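Local structure of Can2 (Sulfobacillus thermosulfidooxidans, 7BDV) at residues 14-19 with 35-40; 75-80 with 105-110; 92-97 with 114-119; 122-127 with 134-139. The protein binds cyclic tetra-adenylate through its CARF domains and acts as a dual-specificity nuclease that potentiates type III CRISPR defence. All blocks are in the same frame, centred on the assembly; numbering follows the deposited sequence.

Contact 1 (14-19 with 35-40). With nucleotides of chain E.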
# COMPACT_ATOMS: atom_id res chain seq x y z
N TYR A 14 31.57 6.66 -1.15
CA TYR A 14 30.13 6.93 -1.38
C TYR A 14 29.39 6.76 -0.04
O TYR A 14 29.50 5.70 0.59
CB TYR A 14 29.68 6.00 -2.50
CG TYR A 14 28.21 5.95 -2.81
CD1 TYR A 14 27.62 6.92 -3.59
CD2 TYR A 14 27.44 4.90 -2.38
CE1 TYR A 14 26.28 6.83 -3.96
CE2 TYR A 14 26.09 4.80 -2.71
CZ TYR A 14 25.52 5.79 -3.48
OH TYR A 14 24.20 5.72 -3.81
N VAL A 15 28.76 7.82 0.43
CA VAL A 15 28.05 7.85 1.74
C VAL A 15 26.55 7.83 1.46
O VAL A 15 26.06 8.76 0.75
CB VAL A 15 28.47 9.05 2.59
CG1 VAL A 15 27.72 9.10 3.92
CG2 VAL A 15 29.98 9.06 2.82
N CYS A 16 25.83 6.85 1.98
CA CYS A 16 24.37 6.85 1.79
C CYS A 16 23.62 6.56 3.08
O CYS A 16 24.18 5.98 4.05
CB CYS A 16 23.95 6.01 0.60
SG CYS A 16 24.69 4.37 0.57
N LEU A 17 22.39 7.07 3.12
CA LEU A 17 21.52 7.04 4.32
C LEU A 17 20.49 5.95 4.08
O LEU A 17 19.67 6.14 3.17
CB LEU A 17 20.84 8.41 4.48
CG LEU A 17 21.70 9.55 4.99
CD1 LEU A 17 22.95 9.72 4.17
CD2 LEU A 17 20.90 10.84 4.98
N LEU A 18 20.47 4.88 4.89
CA LEU A 18 19.56 3.74 4.66
C LEU A 18 18.18 4.03 5.28
O LEU A 18 18.11 4.61 6.38
CB LEU A 18 20.15 2.47 5.27
CG LEU A 18 21.47 2.02 4.64
CD1 LEU A 18 21.74 0.55 4.94
CD2 LEU A 18 21.49 2.24 3.14
N SER A 19 17.14 3.53 4.63
CA SER A 19 15.73 3.82 4.96
C SER A 19 14.84 2.79 4.28
O SER A 19 15.42 1.82 3.67
CB SER A 19 15.41 5.25 4.57
OG SER A 19 15.57 5.47 3.19
N GLN A 35 34.81 2.82 -4.74
CA GLN A 35 35.92 2.08 -4.06
C GLN A 35 35.45 1.65 -2.68
O GLN A 35 35.74 0.52 -2.26
CB GLN A 35 37.15 2.96 -4.03
CG GLN A 35 37.56 3.37 -5.43
CD GLN A 35 38.87 4.11 -5.40
OE1 GLN A 35 38.94 5.27 -5.81
NE2 GLN A 35 39.88 3.45 -4.87
N ARG A 36 34.69 2.53 -2.02
CA ARG A 36 34.20 2.38 -0.63
C ARG A 36 32.77 2.91 -0.55
O ARG A 36 32.51 3.98 -1.13
CB ARG A 36 35.11 3.17 0.31
CG ARG A 36 34.99 2.79 1.77
CD ARG A 36 36.03 3.44 2.68
NE ARG A 36 36.74 4.49 1.97
CZ ARG A 36 37.95 4.38 1.41
NH1 ARG A 36 38.63 3.25 1.46
NH2 ARG A 36 38.44 5.42 0.76
N VAL A 37 31.90 2.20 0.15
CA VAL A 37 30.54 2.69 0.53
C VAL A 37 30.47 2.78 2.05
O VAL A 37 30.82 1.79 2.72
CB VAL A 37 29.46 1.75 -0.03
CG1 VAL A 37 28.06 2.15 0.44
CG2 VAL A 37 29.54 1.65 -1.54
N ILE A 38 30.09 3.94 2.59
CA ILE A 38 29.73 4.15 4.02
C ILE A 38 28.20 4.14 4.11
O ILE A 38 27.57 5.07 3.55
CB ILE A 38 30.36 5.42 4.60
CG1 ILE A 38 31.90 5.31 4.56
CG2 ILE A 38 29.91 5.68 6.04
CD1 ILE A 38 32.59 6.59 4.83
N LEU A 39 27.64 3.13 4.78
CA LEU A 39 26.17 2.99 5.01
C LEU A 39 25.84 3.56 6.41
O LEU A 39 26.34 3.03 7.42
CB LEU A 39 25.78 1.52 4.92
CG LEU A 39 26.15 0.79 3.62
CD1 LEU A 39 25.76 -0.68 3.71
CD2 LEU A 39 25.49 1.44 2.42
N LEU A 40 25.07 4.64 6.45
CA LEU A 40 24.49 5.18 7.70
C LEU A 40 23.16 4.48 7.96
O LEU A 40 22.18 4.83 7.27
CB LEU A 40 24.32 6.69 7.55
CG LEU A 40 25.52 7.56 7.92
CD1 LEU A 40 26.83 6.97 7.46
CD2 LEU A 40 25.35 8.96 7.39
P A E 4 10.61 12.50 6.34
OP1 A E 4 11.53 13.10 7.34
OP2 A E 4 10.37 12.77 4.90
O5' A E 4 11.20 11.01 6.46
C5' A E 4 10.74 9.98 5.62
C4' A E 4 11.93 9.07 5.39
O4' A E 4 12.48 8.66 6.67
C3' A E 4 11.58 7.79 4.64
O3' A E 4 12.61 7.57 3.67
C2' A E 4 11.57 6.75 5.77
O2' A E 4 11.73 5.42 5.33
C1' A E 4 12.70 7.27 6.64
N9 A E 4 12.71 6.78 8.00
C8 A E 4 11.65 6.75 8.91
N7 A E 4 12.02 6.25 10.08
C5 A E 4 13.36 5.92 9.93
C6 A E 4 14.31 5.32 10.79
N6 A E 4 14.01 4.95 12.03
N1 A E 4 15.57 5.09 10.33
C2 A E 4 15.84 5.44 9.06
N3 A E 4 15.03 6.02 8.16
C4 A E 4 13.80 6.22 8.65
P A E 1 12.33 6.73 2.35
OP1 A E 1 13.15 5.45 2.31
OP2 A E 1 10.89 6.42 2.00
O5' A E 1 12.94 7.78 1.32
C5' A E 1 13.09 7.34 -0.03
C4' A E 1 13.35 8.56 -0.86
O4' A E 1 13.89 8.13 -2.13
C3' A E 1 12.11 9.38 -1.22
O3' A E 1 12.53 10.66 -1.60
C2' A E 1 11.66 8.73 -2.52
O2' A E 1 10.86 9.61 -3.27
C1' A E 1 13.04 8.56 -3.17
N9 A E 1 13.19 7.62 -4.22
C8 A E 1 13.96 7.82 -5.33
N7 A E 1 13.97 6.79 -6.14
C5 A E 1 13.19 5.85 -5.50
C6 A E 1 12.84 4.54 -5.85
N6 A E 1 13.24 3.93 -6.96
N1 A E 1 12.06 3.87 -4.98
C2 A E 1 11.66 4.48 -3.87
N3 A E 1 11.90 5.70 -3.45
C4 A E 1 12.71 6.34 -4.31
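With SG of Cys16 set between its own backbone N and carbonyl carbon (chi1 49°) and CG of Leu39 turned anti to its carbonyl carbon (chi1 -55°), the sulfur comes to rest on a leucine methyl, Cys16 SG to Leu39 CD2 at 3.6 Å. The two residues are paired on neighbouring parallel strands, 14-17 and 36-40, which with helix 23-31 between them form the first beta-alpha-beta unit of the Rossmann-like CARF domain. Five backbone bonds zip them together, from Tyr14 N to Arg36 O at 2.8 Å down to Leu18 N on Leu40 O. Tyr14 and Val37 lie alongside each other on the face that carries Cys16 and Leu39, with CD2 of the ring 4.0 Å from CG2 of the valine; helices 23-31 and 47-55 cover this face. The Tyr14 hydroxyl is occupied by Asn93 ND2 and Asn25 O. Val15, Leu17, Ile38 and Leu40 share the other face, where CD2 of Leu40 touches CG1 of Val15 and, at 4.1 Å, CD1 of Leu17. Beyond the last bridge Leu18 carries its CD2 methyl back onto Leu39 CD2. The chain then enters the cyclic tetra-adenylate site, where Ser19 OG donates to OP1 of A1 of chain E at 2.6 Å.

Contact 2 (75-80 with 105-110)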
# COMPACT_ATOMS: atom_id res chain seq x y z
N GLN A 75 24.06 15.26 16.32
CA GLN A 75 24.81 13.98 16.41
C GLN A 75 25.15 13.49 15.00
O GLN A 75 26.25 12.92 14.80
CB GLN A 75 24.02 12.97 17.22
CG GLN A 75 23.85 13.36 18.69
CD GLN A 75 22.75 14.36 18.96
OE1 GLN A 75 22.30 15.12 18.08
NE2 GLN A 75 22.27 14.36 20.19
N THR A 76 24.25 13.68 14.02
CA THR A 76 24.49 13.25 12.62
C THR A 76 25.55 14.16 12.02
O THR A 76 26.40 13.64 11.29
CB THR A 76 23.19 13.15 11.82
OG1 THR A 76 22.43 12.15 12.49
CG2 THR A 76 23.39 12.73 10.38
N GLN A 77 25.49 15.47 12.32
CA GLN A 77 26.52 16.46 11.90
C GLN A 77 27.90 16.02 12.39
O GLN A 77 28.87 16.15 11.62
CB GLN A 77 26.19 17.86 12.44
CG GLN A 77 25.10 18.57 11.64
CD GLN A 77 24.80 19.92 12.25
OE1 GLN A 77 24.48 20.04 13.42
NE2 GLN A 77 24.92 20.96 11.46
N ARG A 78 28.00 15.53 13.63
CA ARG A 78 29.29 15.08 14.23
C ARG A 78 29.80 13.84 13.48
O ARG A 78 31.00 13.78 13.21
CB ARG A 78 29.14 14.84 15.73
N ILE A 79 28.93 12.89 13.15
CA ILE A 79 29.32 11.63 12.45
C ILE A 79 29.81 11.97 11.03
O ILE A 79 30.82 11.37 10.58
CB ILE A 79 28.18 10.59 12.44
CG1 ILE A 79 27.81 10.16 13.87
CG2 ILE A 79 28.52 9.41 11.56
N CYS A 80 29.14 12.89 10.34
CA CYS A 80 29.52 13.33 8.97
C CYS A 80 30.87 14.07 9.04
O CYS A 80 31.73 13.81 8.18
CB CYS A 80 28.42 14.14 8.31
SG CYS A 80 27.00 13.11 7.85
N ALA A 105 23.58 15.82 7.06
CA ALA A 105 24.65 15.33 6.16
C ALA A 105 24.86 16.34 5.04
O ALA A 105 25.99 16.70 4.76
CB ALA A 105 24.30 13.95 5.66
N PHE A 106 23.78 16.82 4.42
CA PHE A 106 23.86 17.89 3.39
C PHE A 106 24.70 19.05 3.93
O PHE A 106 25.67 19.47 3.25
CB PHE A 106 22.47 18.35 2.99
CG PHE A 106 22.47 19.28 1.81
CD1 PHE A 106 22.53 18.79 0.52
CD2 PHE A 106 22.37 20.64 2.00
CE1 PHE A 106 22.49 19.65 -0.56
CE2 PHE A 106 22.29 21.50 0.92
CZ PHE A 106 22.37 21.01 -0.36
N ASP A 107 24.33 19.57 5.10
CA ASP A 107 24.99 20.74 5.74
C ASP A 107 26.52 20.56 5.80
O ASP A 107 27.23 21.51 5.42
CB ASP A 107 24.43 20.98 7.14
CG ASP A 107 25.01 22.22 7.79
OD1 ASP A 107 24.56 23.34 7.44
OD2 ASP A 107 25.94 22.08 8.63
N ARG A 108 27.01 19.42 6.28
CA ARG A 108 28.47 19.19 6.48
C ARG A 108 29.16 18.94 5.14
O ARG A 108 30.31 19.38 4.98
CB ARG A 108 28.72 18.00 7.41
CG ARG A 108 28.09 18.14 8.79
CD ARG A 108 28.12 19.56 9.35
NE ARG A 108 29.48 20.04 9.46
CZ ARG A 108 29.85 21.32 9.52
NH1 ARG A 108 28.95 22.29 9.44
NH2 ARG A 108 31.13 21.62 9.64
N PHE A 109 28.49 18.27 4.20
CA PHE A 109 29.05 17.99 2.85
C PHE A 109 29.09 19.29 2.04
O PHE A 109 30.07 19.49 1.31
CB PHE A 109 28.29 16.85 2.18
CG PHE A 109 28.82 15.49 2.54
CD1 PHE A 109 28.52 14.91 3.75
CD2 PHE A 109 29.59 14.78 1.64
CE1 PHE A 109 29.00 13.65 4.08
CE2 PHE A 109 30.09 13.53 1.97
CZ PHE A 109 29.78 12.96 3.18
N ARG A 110 28.10 20.16 2.19
CA ARG A 110 28.10 21.48 1.51
C ARG A 110 29.24 22.34 2.09
O ARG A 110 30.03 22.92 1.31
CB ARG A 110 26.75 22.18 1.67
CG ARG A 110 26.65 23.50 0.92
CD ARG A 110 25.30 24.18 1.04
NE ARG A 110 25.05 24.59 2.42
CZ ARG A 110 23.85 24.83 2.94
NH1 ARG A 110 22.75 24.72 2.21
NH2 ARG A 110 23.75 25.17 4.22
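Gln77 and Asp107 supply the direct polar link between helices 73-86 and 99-111: NE2 of Gln77 donates to OD2 of Asp107 at 3.2 Å. The acceptor lies in the amide plane, but the amide reaches OD2 from well above the carboxylate plane. NH1 of Arg108 holds OD2 of Asp107 from the opposite face, in a salt bridge of 3.1 Å, so two donors grip OD2. The bends of Arg108 at chi2 (-37°) and chi3 (-60°) fold its guanidinium back to that carboxylate, while its NE pairs with Asp81, one turn beyond Gln77 on helix 73-86.

Apolar contacts fill the rest. Arg108 lays its CG and CD methylenes across Gln77, CD to Gln77 CG at 3.9 Å, with the two side chains crossing at about a right angle. Cys80 points at the second helix and puts SG 3.6 Å from CB of Ala105; its CB meets Arg108 CB at 4.0 Å and touches CE1 of Phe109 more loosely, at 4.3 Å.

Arg110 NH1 forms a salt bridge with Asp107 OD1 of the second subunit. The segments run 38° apart, with axes 8.8 Å from each other: neighbouring helices packed on one face of a Rossmann-like CARF sheet, beside the dimer interface.

Contact 3 (92-97 with 114-119). With nucleotides of chain E.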
# COMPACT_ATOMS: atom_id res chain seq x y z
N LEU A 92 28.25 12.33 -1.17
CA LEU A 92 27.00 12.05 -0.42
C LEU A 92 25.87 11.79 -1.41
O LEU A 92 25.65 12.61 -2.30
CB LEU A 92 26.65 13.22 0.50
CG LEU A 92 25.33 13.09 1.25
CD1 LEU A 92 25.43 12.02 2.30
CD2 LEU A 92 24.92 14.41 1.89
N ASN A 93 25.19 10.66 -1.23
CA ASN A 93 23.83 10.38 -1.75
C ASN A 93 22.83 10.78 -0.67
O ASN A 93 22.76 10.11 0.32
CB ASN A 93 23.69 8.93 -2.20
CG ASN A 93 22.38 8.69 -2.94
OD1 ASN A 93 21.41 9.45 -2.79
ND2 ASN A 93 22.35 7.62 -3.70
N VAL A 94 22.12 11.90 -0.87
CA VAL A 94 21.26 12.54 0.16
C VAL A 94 19.80 12.08 -0.05
O VAL A 94 18.89 12.63 0.61
CB VAL A 94 21.42 14.08 0.08
CG1 VAL A 94 20.76 14.67 -1.16
CG2 VAL A 94 20.95 14.81 1.33
N THR A 95 19.55 11.09 -0.91
CA THR A 95 18.18 10.64 -1.31
C THR A 95 17.54 9.84 -0.16
O THR A 95 16.33 9.93 0.07
CB THR A 95 18.16 9.78 -2.58
OG1 THR A 95 19.17 10.21 -3.50
CG2 THR A 95 16.81 9.78 -3.26
N GLY A 96 18.32 9.03 0.54
CA GLY A 96 17.84 8.22 1.66
C GLY A 96 17.62 9.02 2.93
O GLY A 96 18.01 10.19 2.98
N GLY A 97 17.00 8.38 3.91
CA GLY A 97 17.00 8.76 5.33
C GLY A 97 15.81 9.62 5.67
O GLY A 97 14.99 9.91 4.77
N ARG A 114 31.79 19.37 -1.03
CA ARG A 114 31.77 17.97 -1.53
C ARG A 114 30.63 17.81 -2.54
O ARG A 114 29.62 18.51 -2.48
CB ARG A 114 31.59 16.98 -0.38
CG ARG A 114 32.64 17.04 0.72
CD ARG A 114 34.09 16.98 0.25
NE ARG A 114 34.32 15.92 -0.70
CZ ARG A 114 35.08 15.99 -1.78
NH1 ARG A 114 35.77 17.09 -2.05
NH2 ARG A 114 35.17 14.91 -2.55
N PRO A 115 30.79 16.88 -3.51
CA PRO A 115 29.69 16.48 -4.38
C PRO A 115 28.53 15.82 -3.61
O PRO A 115 28.73 15.02 -2.69
CB PRO A 115 30.29 15.47 -5.36
CG PRO A 115 31.79 15.48 -5.12
CD PRO A 115 32.03 16.17 -3.80
N ILE A 116 27.32 16.17 -4.02
CA ILE A 116 26.07 15.66 -3.39
C ILE A 116 25.11 15.32 -4.52
O ILE A 116 24.78 16.21 -5.30
CB ILE A 116 25.46 16.68 -2.41
CG1 ILE A 116 26.43 17.08 -1.31
CG2 ILE A 116 24.18 16.09 -1.82
CD1 ILE A 116 26.00 18.33 -0.51
N ILE A 117 24.67 14.06 -4.57
CA ILE A 117 23.74 13.56 -5.60
C ILE A 117 22.38 13.25 -4.96
O ILE A 117 22.32 12.94 -3.78
CB ILE A 117 24.35 12.34 -6.31
CG1 ILE A 117 24.36 11.10 -5.41
CG2 ILE A 117 25.74 12.69 -6.83
CD1 ILE A 117 24.62 9.83 -6.17
N TYR A 118 21.33 13.34 -5.77
CA TYR A 118 19.95 13.00 -5.40
C TYR A 118 19.33 12.29 -6.60
O TYR A 118 19.49 12.78 -7.72
CB TYR A 118 19.18 14.26 -5.00
CG TYR A 118 17.73 13.99 -4.68
CD1 TYR A 118 16.78 13.92 -5.69
CD2 TYR A 118 17.31 13.81 -3.37
CE1 TYR A 118 15.45 13.66 -5.39
CE2 TYR A 118 15.99 13.53 -3.06
CZ TYR A 118 15.05 13.49 -4.08
OH TYR A 118 13.75 13.20 -3.79
N VAL A 119 18.70 11.13 -6.37
CA VAL A 119 18.13 10.26 -7.41
C VAL A 119 16.65 10.59 -7.57
O VAL A 119 15.91 10.33 -6.64
CB VAL A 119 18.35 8.78 -7.13
CG1 VAL A 119 17.70 7.98 -8.22
CG2 VAL A 119 19.83 8.43 -7.06
P A E 1 12.33 6.73 2.35
OP1 A E 1 13.15 5.45 2.31
OP2 A E 1 10.89 6.42 2.00
O5' A E 1 12.94 7.78 1.32
C5' A E 1 13.09 7.34 -0.03
C4' A E 1 13.35 8.56 -0.86
O4' A E 1 13.89 8.13 -2.13
C3' A E 1 12.11 9.38 -1.22
O3' A E 1 12.53 10.66 -1.60
C2' A E 1 11.66 8.73 -2.52
O2' A E 1 10.86 9.61 -3.27
C1' A E 1 13.04 8.56 -3.17
N9 A E 1 13.19 7.62 -4.22
C8 A E 1 13.96 7.82 -5.33
N7 A E 1 13.97 6.79 -6.14
C5 A E 1 13.19 5.85 -5.50
C6 A E 1 12.84 4.54 -5.85
N6 A E 1 13.24 3.93 -6.96
N1 A E 1 12.06 3.87 -4.98
C2 A E 1 11.66 4.48 -3.87
N3 A E 1 11.90 5.70 -3.45
C4 A E 1 12.71 6.34 -4.31
P A E 4 10.61 12.50 6.34
OP1 A E 4 11.53 13.10 7.34
OP2 A E 4 10.37 12.77 4.90
O5' A E 4 11.20 11.01 6.46
C5' A E 4 10.74 9.98 5.62
C4' A E 4 11.93 9.07 5.39
O4' A E 4 12.48 8.66 6.67
C3' A E 4 11.58 7.79 4.64
O3' A E 4 12.61 7.57 3.67
C2' A E 4 11.57 6.75 5.77
O2' A E 4 11.73 5.42 5.33
C1' A E 4 12.70 7.27 6.64
N9 A E 4 12.71 6.78 8.00
C8 A E 4 11.65 6.75 8.91
N7 A E 4 12.02 6.25 10.08
C5 A E 4 13.36 5.92 9.93
C6 A E 4 14.31 5.32 10.79
N6 A E 4 14.01 4.95 12.03
N1 A E 4 15.57 5.09 10.33
C2 A E 4 15.84 5.44 9.06
N3 A E 4 15.03 6.02 8.16
C4 A E 4 13.80 6.22 8.65
P A E 2 12.38 11.96 -0.64
OP1 A E 2 13.14 13.02 -1.34
OP2 A E 2 12.45 11.72 0.83
O5' A E 2 10.86 12.40 -0.94
C5' A E 2 9.80 11.62 -0.37
C4' A E 2 8.72 12.62 -0.02
O4' A E 2 8.43 13.37 -1.22
C3' A E 2 7.37 12.08 0.46
O3' A E 2 6.84 12.95 1.51
C2' A E 2 6.54 12.14 -0.82
O2' A E 2 5.13 12.26 -0.66
C1' A E 2 7.04 13.44 -1.40
N9 A E 2 6.79 13.66 -2.80
C8 A E 2 7.10 12.82 -3.85
N7 A E 2 6.74 13.33 -5.01
C5 A E 2 6.15 14.55 -4.68
C6 A E 2 5.55 15.54 -5.47
N6 A E 2 5.45 15.41 -6.77
N1 A E 2 5.07 16.65 -4.86
C2 A E 2 5.16 16.73 -3.52
N3 A E 2 5.71 15.85 -2.67
C4 A E 2 6.18 14.77 -3.33
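Thr95 stands in for the strand that has just ended: its OG1, a side-chain oxygen, takes the backbone N-H of Val119 at 3.1 Å, continuing the ladder past the last bridge. Thr95 N donates to Asn93 OD1, closing an Asx turn; OG1 of Thr95 also lies 2.5 Å from Asn93 OD1, shorter than usual, so the exact length is doubtful. Upstream the pairing is ordinary parallel sheet, Leu92 with Ile116 and Asn93 with Ile117, held by Leu92 N to Pro115 O, Ile117 N to Leu92 O and Val94 N to Ile117 O.

Thr95 CG2 sits over one face of the Tyr118 ring as a CH-pi contact, 4.1 Å from the centroid and displaced toward the rim. CG of Tyr118 is anti to its backbone N (chi1 177°), which sends the ring out past the C-terminal end of strand 90-93 toward the ligand, where OH donates to OP1 of A2 of chain E at 2.5 Å. On the face of Leu92 and Ile116, the Val94 CG1 methyl leans on CG2 of Ile116 at 3.8 Å. On the opposite face, Ile117 sets CG1 against CB of Asn93, 3.9 Å away, while Asn93 ND2 bonds to Pro24 O.

Thr95 and Gly97 present backbone oxygens to Lys99 of the second subunit. With Asn93 holding Thr95 and Thr95 lying over one face of Tyr118, this series of contacts probably helps position the phenol for the phosphate of cyclic tetra-adenylate.

Contact 4 (122-127 with 134-139)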
# COMPACT_ATOMS: atom_id res chain seq x y z
N ASP A 122 11.30 9.85 -10.99
CA ASP A 122 10.25 10.41 -11.89
C ASP A 122 10.87 10.70 -13.26
O ASP A 122 10.36 10.15 -14.26
CB ASP A 122 9.58 11.66 -11.31
N SER A 123 11.92 11.52 -13.31
CA SER A 123 12.61 11.94 -14.55
C SER A 123 13.79 11.00 -14.88
O SER A 123 14.44 11.19 -15.92
CB SER A 123 13.06 13.38 -14.45
OG SER A 123 14.20 13.50 -13.61
N GLN A 124 14.08 10.03 -14.02
CA GLN A 124 15.19 9.07 -14.22
C GLN A 124 16.52 9.79 -14.32
O GLN A 124 17.30 9.47 -15.22
CB GLN A 124 14.91 8.19 -15.44
CG GLN A 124 13.91 7.09 -15.13
CD GLN A 124 14.46 6.20 -14.03
OE1 GLN A 124 15.50 5.54 -14.22
NE2 GLN A 124 13.80 6.21 -12.87
N ARG A 125 16.75 10.74 -13.41
CA ARG A 125 17.99 11.55 -13.41
C ARG A 125 18.66 11.48 -12.05
O ARG A 125 17.97 11.36 -11.04
CB ARG A 125 17.68 13.00 -13.81
CG ARG A 125 17.12 13.15 -15.22
CD ARG A 125 17.19 14.59 -15.71
NE ARG A 125 16.36 15.45 -14.87
CZ ARG A 125 16.63 16.71 -14.53
NH1 ARG A 125 17.73 17.31 -14.95
NH2 ARG A 125 15.78 17.35 -13.75
N ILE A 126 19.98 11.54 -12.06
CA ILE A 126 20.83 11.95 -10.91
C ILE A 126 20.95 13.46 -10.95
O ILE A 126 21.47 13.96 -11.92
CB ILE A 126 22.20 11.27 -10.99
CG1 ILE A 126 22.08 9.75 -10.85
CG2 ILE A 126 23.14 11.85 -9.97
CD1 ILE A 126 23.32 9.00 -11.29
N LEU A 127 20.48 14.16 -9.92
CA LEU A 127 20.72 15.61 -9.74
C LEU A 127 22.02 15.78 -8.95
O LEU A 127 22.15 15.12 -7.93
CB LEU A 127 19.55 16.26 -9.00
CG LEU A 127 18.17 15.90 -9.53
CD1 LEU A 127 17.09 16.67 -8.77
CD2 LEU A 127 18.09 16.15 -11.01
N SER A 134 22.91 17.59 -14.03
CA SER A 134 22.16 16.32 -13.92
C SER A 134 22.59 15.36 -15.03
O SER A 134 23.21 15.80 -15.97
CB SER A 134 20.67 16.57 -13.93
OG SER A 134 20.24 16.99 -15.20
N GLU A 135 22.27 14.08 -14.88
CA GLU A 135 22.69 12.98 -15.77
C GLU A 135 21.53 11.99 -15.85
O GLU A 135 20.87 11.79 -14.83
CB GLU A 135 23.96 12.35 -15.21
CG GLU A 135 24.62 11.33 -16.11
CD GLU A 135 25.67 10.48 -15.39
OE1 GLU A 135 25.93 10.76 -14.20
OE2 GLU A 135 26.20 9.55 -16.02
N ARG A 136 21.26 11.45 -17.04
CA ARG A 136 20.27 10.37 -17.23
C ARG A 136 20.83 9.15 -16.50
O ARG A 136 22.06 8.97 -16.57
CB ARG A 136 19.99 10.13 -18.72
CG ARG A 136 18.71 9.38 -19.08
CD ARG A 136 17.41 10.00 -18.58
NE ARG A 136 16.19 9.41 -19.12
CZ ARG A 136 15.85 8.11 -19.10
NH1 ARG A 136 16.66 7.19 -18.59
NH2 ARG A 136 14.69 7.73 -19.60
N LEU A 137 19.99 8.43 -15.75
CA LEU A 137 20.31 7.10 -15.18
C LEU A 137 20.39 6.10 -16.34
O LEU A 137 19.64 6.29 -17.33
CB LEU A 137 19.19 6.67 -14.23
CG LEU A 137 19.17 7.32 -12.85
CD1 LEU A 137 17.84 7.05 -12.13
CD2 LEU A 137 20.31 6.80 -12.02
N GLY A 138 21.23 5.07 -16.23
CA GLY A 138 21.16 3.90 -17.12
C GLY A 138 20.07 2.94 -16.66
O GLY A 138 19.22 3.35 -15.83
N ASP A 139 20.11 1.69 -17.14
CA ASP A 139 19.20 0.61 -16.71
C ASP A 139 20.02 -0.64 -16.41
O ASP A 139 19.71 -1.70 -16.91
CB ASP A 139 18.12 0.36 -17.78
O HOH W 1 15.98 4.90 -16.83
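Ile126 and Glu135 form the hydrogen-bonded pair of this antiparallel ladder, each backbone serving the other: Ile126 N to Glu135 O at 2.9 Å and Glu135 N to Ile126 O at 3.1 Å. Gln124 O is satisfied one step beyond the strand by Leu137 N, 2.9 Å away in an almost straight bond (178°), although the donor is tilted well off the carbonyl plane.

Gln124 is engaged at both ends of its amide. Its OE1 accepts from Asn285 ND2 and from a water at 2.7 Å that is also held, weakly, by Arg136 NH1; its NE2 goes to Ser121 O. The bend of Arg136 at chi2 (57°) swings its guanidinium over Gln124, whose CB lies under the centre of the planar group, 3.7 Å from NH1. Arg125 NE donates in its own plane to Ser123 OG at 3.2 Å, a hydroxyl that also bonds Asp120 OD2. NH1 of Arg125 meets Ser134 OG at the guanidinium edge, but the bond is bent and weak. Glu135 OE1 is paired with Tyr128 OH.

Leu137 fills the apolar side. It crosses both Gln124 and Ile126 at about right angles, with CD2 on CG1 of Ile126 at 3.6 Å, and also packs on Ile27 of helix 23-31.

A G1 beta bulge, with Gln124 and Arg125 set against Asp120, marks the turn between strands 116-120 and 125-128. The contact itself is the beta hairpin 125-128/134-136, the antiparallel edge added to the otherwise parallel sheet of the CARF domain.

Overall arrangement
All four contacts belong to the CARF domain. Contacts 1, 3 and 4 cross one seven-stranded sheet, ordered 62-67, 36-41, 13-17, 90-93, 116-120, 125-128, 134-136; their centres lie 10 Å (1 to 3), 13 Å (3 to 4) and 19 Å (1 to 4) apart. Contact 2 packs helices 73-86 and 99-111 against that sheet, with Phe109 reaching Val15 and Leu92. Along the chain contact 1 closes first; the segments of contacts 2 and 3 then alternate, and contact 4 follows. Contacts 1 and 3 meet the cyclic nucleotide at the strand ends, contacts 2, 3 and 4 touch the second subunit, and contact 4 meets loop 284-285 of the nuclease-family region, so the four span the region from ligand site and dimer interface to the nuclease-family side.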